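Local atomic coordinates of PPR (Rhodospirillum centenum, PDB entry 1MZU), a protein that senses light through the 4'-hydroxycinnamic acid of its N-terminal photoactive yellow protein domain, a PAS fold, and probably relays the signal as a histidine kinase. Residues F101-M105 / A106-V110. Numbering follows the deposited sequence.
Sequences FDFQM and APVRV. With HC4 (4'-hydroxycinnamic acid), chain D.
Phe-101 sets CG anti to its carbonyl carbon (chi1 -79°), which drops the ring between the chromophore and Val-110; a similar turn in Phe-103 (chi1 -67°) brings its ring to both Val-108 and the chromophore. The two segments form the end of a beta hairpin, joining strand 94-102 to strand 107-116 in the antiparallel sheet of the PAS fold. Phe-101 and Val-108 are an antiparallel hydrogen-bonded pair: Phe-101 N gives a bond of 2.9 Å to Val-108 O, and Val-108 N returns a longer one of 3.2 Å to Phe-101 O, both nearly straight (N-H...O at least 164°). This double link fixes the backbone from which the Phe-101 ring hangs. A flat, apolar residue suits that place, because both faces of the ring are used. C6' of the 4'-hydroxycinnamic acid chromophore (HC4) lies 3.6 Å above the plane of the Phe-101 ring, over its centre, while Val-110 CG2 makes a CH-pi contact on the opposite face, 4.2 Å from the Phe-101 centroid. Phe-103 meets the chromophore differently, with HC4 C3 in plane at its edge and Phe-103 CE2 3.6 Å from HC4 C1'. At CD1, across the ring from CE2, Phe-103 meets Val-108 CG2 obliquely at 3.9 Å. Valine suits this place, being apolar and beta-branched, as strands readily accept. Beyond the hairpin, Phe-101 also touches Cys-74 and Val-127. An alanine in place of Phe-101 would probably open a gap between Val-110 and the chromophore, leaving the phenol ring without this apolar wall. The contact thus supplies the chromophore with carbon surfaces that would probably restrict its movement, while any charge on the phenol oxygen is more likely to be met by hydrogen-bonding partners such as Tyr-47 and Glu-51.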
loop_
_atom_site.group_PDB
_atom_site.type_symbol
_atom_site.label_atom_id
_atom_site.label_comp_id
_atom_site.label_asym_id
_atom_site.label_seq_id
_atom_site.Cartn_x
_atom_site.Cartn_y
_atom_site.Cartn_z
ATOM N N PHE A 101 -7.255 -7.614 -6.060
ATOM C CA PHE A 101 -7.857 -6.284 -6.069
ATOM C C PHE A 101 -9.108 -6.243 -6.947
ATOM O O PHE A 101 -9.041 -6.501 -8.160
ATOM C CB PHE A 101 -6.836 -5.232 -6.521
ATOM C CG PHE A 101 -5.869 -4.814 -5.444
ATOM C CD1 PHE A 101 -6.246 -4.865 -4.087
ATOM C CD2 PHE A 101 -4.572 -4.367 -5.775
ATOM C CE1 PHE A 101 -5.350 -4.482 -3.061
ATOM C CE2 PHE A 101 -3.657 -3.977 -4.754
ATOM C CZ PHE A 101 -4.058 -4.039 -3.387
ATOM N N ASP A 102 -10.246 -5.931 -6.316
ATOM C CA ASP A 102 -11.555 -5.864 -6.978
ATOM C C ASP A 102 -11.872 -4.486 -7.568
ATOM O O ASP A 102 -12.616 -3.682 -6.977
ATOM C CB ASP A 102 -12.660 -6.294 -6.001
ATOM C CG ASP A 102 -13.937 -6.717 -6.705
ATOM O OD1 ASP A 102 -13.859 -7.575 -7.621
ATOM O OD2 ASP A 102 -15.014 -6.198 -6.336
ATOM N N PHE A 103 -11.319 -4.242 -8.754
ATOM C CA PHE A 103 -11.513 -2.988 -9.477
ATOM C C PHE A 103 -12.826 -2.999 -10.250
ATOM O O PHE A 103 -13.540 -3.999 -10.241
ATOM C CB PHE A 103 -10.329 -2.735 -10.421
ATOM C CG PHE A 103 -9.021 -2.467 -9.712
ATOM C CD1 PHE A 103 -7.790 -2.710 -10.358
ATOM C CD2 PHE A 103 -9.004 -1.948 -8.401
ATOM C CE1 PHE A 103 -6.550 -2.435 -9.697
ATOM C CE2 PHE A 103 -7.791 -1.672 -7.737
ATOM C CZ PHE A 103 -6.558 -1.912 -8.378
ATOM N N GLN A 104 -13.123 -1.898 -10.937
ATOM C CA GLN A 104 -14.352 -1.752 -11.720
ATOM C C GLN A 104 -14.418 -2.702 -12.916
ATOM O O GLN A 104 -15.463 -3.295 -13.191
ATOM C CB GLN A 104 -14.493 -0.304 -12.205
ATOM C CG GLN A 104 -14.485 0.719 -11.087
ATOM C CD GLN A 104 -15.001 2.066 -11.519
ATOM O OE1 GLN A 104 -14.257 2.886 -12.055
ATOM N NE2 GLN A 104 -16.281 2.315 -11.266
ATOM N N MET A 105 -13.273 -2.882 -13.574
ATOM C CA MET A 105 -13.154 -3.742 -14.748
ATOM C C MET A 105 -13.067 -5.243 -14.453
ATOM O O MET A 105 -14.060 -5.961 -14.602
ATOM C CB MET A 105 -11.978 -3.291 -15.636
ATOM C CG MET A 105 -11.961 -1.793 -15.963
ATOM S SD MET A 105 -13.487 -1.164 -16.726
ATOM C CE MET A 105 -13.130 0.617 -16.807
ATOM N N ALA A 106 -11.908 -5.694 -13.973
ATOM C CA ALA A 106 -11.668 -7.113 -13.696
ATOM C C ALA A 106 -10.777 -7.359 -12.467
ATOM O O ALA A 106 -10.110 -6.433 -12.005
ATOM C CB ALA A 106 -11.020 -7.739 -14.934
ATOM N N PRO A 107 -10.837 -8.579 -11.863
ATOM C CA PRO A 107 -10.009 -8.915 -10.694
ATOM C C PRO A 107 -8.522 -9.067 -11.061
ATOM O O PRO A 107 -8.172 -9.856 -11.948
ATOM C CB PRO A 107 -10.598 -10.251 -10.243
ATOM C CG PRO A 107 -12.015 -10.118 -10.567
ATOM C CD PRO A 107 -11.952 -9.545 -11.962
ATOM N N VAL A 108 -7.673 -8.283 -10.392
ATOM C CA VAL A 108 -6.219 -8.285 -10.609
ATOM C C VAL A 108 -5.548 -8.991 -9.414
ATOM O O VAL A 108 -5.566 -8.471 -8.292
ATOM C CB VAL A 108 -5.665 -6.822 -10.749
ATOM C CG1 VAL A 108 -4.172 -6.821 -11.080
ATOM C CG2 VAL A 108 -6.427 -6.057 -11.821
ATOM N N ARG A 109 -4.966 -10.169 -9.670
ATOM C CA ARG A 109 -4.274 -10.970 -8.650
ATOM C C ARG A 109 -2.882 -10.396 -8.367
ATOM O O ARG A 109 -2.117 -10.164 -9.301
ATOM C CB ARG A 109 -4.174 -12.441 -9.092
ATOM C CG ARG A 109 -3.677 -13.390 -7.999
ATOM C CD ARG A 109 -4.065 -14.843 -8.252
ATOM N NE ARG A 109 -3.507 -15.748 -7.241
ATOM C CZ ARG A 109 -3.995 -15.935 -6.012
ATOM N NH1 ARG A 109 -5.078 -15.288 -5.594
ATOM N NH2 ARG A 109 -3.379 -16.768 -5.184
ATOM N N VAL A 110 -2.584 -10.138 -7.085
ATOM C CA VAL A 110 -1.297 -9.565 -6.644
ATOM C C VAL A 110 -0.703 -10.283 -5.425
ATOM O O VAL A 110 -1.392 -11.023 -4.740
ATOM C CB VAL A 110 -1.416 -8.048 -6.254
ATOM C CG1 VAL A 110 -1.649 -7.181 -7.464
ATOM C CG2 VAL A 110 -2.545 -7.817 -5.237
HETATM C C1 HC4 D . -9.751 -2.271 -3.142
HETATM O O1 HC4 D . -10.684 -1.448 -2.864
HETATM C C2 HC4 D . -8.502 -1.913 -3.766
HETATM C C3 HC4 D . -8.275 -0.697 -4.251
HETATM C "C1'" HC4 D . -6.989 -0.177 -4.618
HETATM C "C2'" HC4 D . -6.898 1.196 -5.128
HETATM C "C3'" HC4 D . -5.632 1.759 -5.411
HETATM C "C4'" HC4 D . -4.453 1.011 -5.132
HETATM C "C5'" HC4 D . -4.544 -0.314 -4.634
HETATM C "C6'" HC4 D . -5.795 -0.870 -4.369
HETATM O "O4'" HC4 D . -3.258 1.506 -5.373
#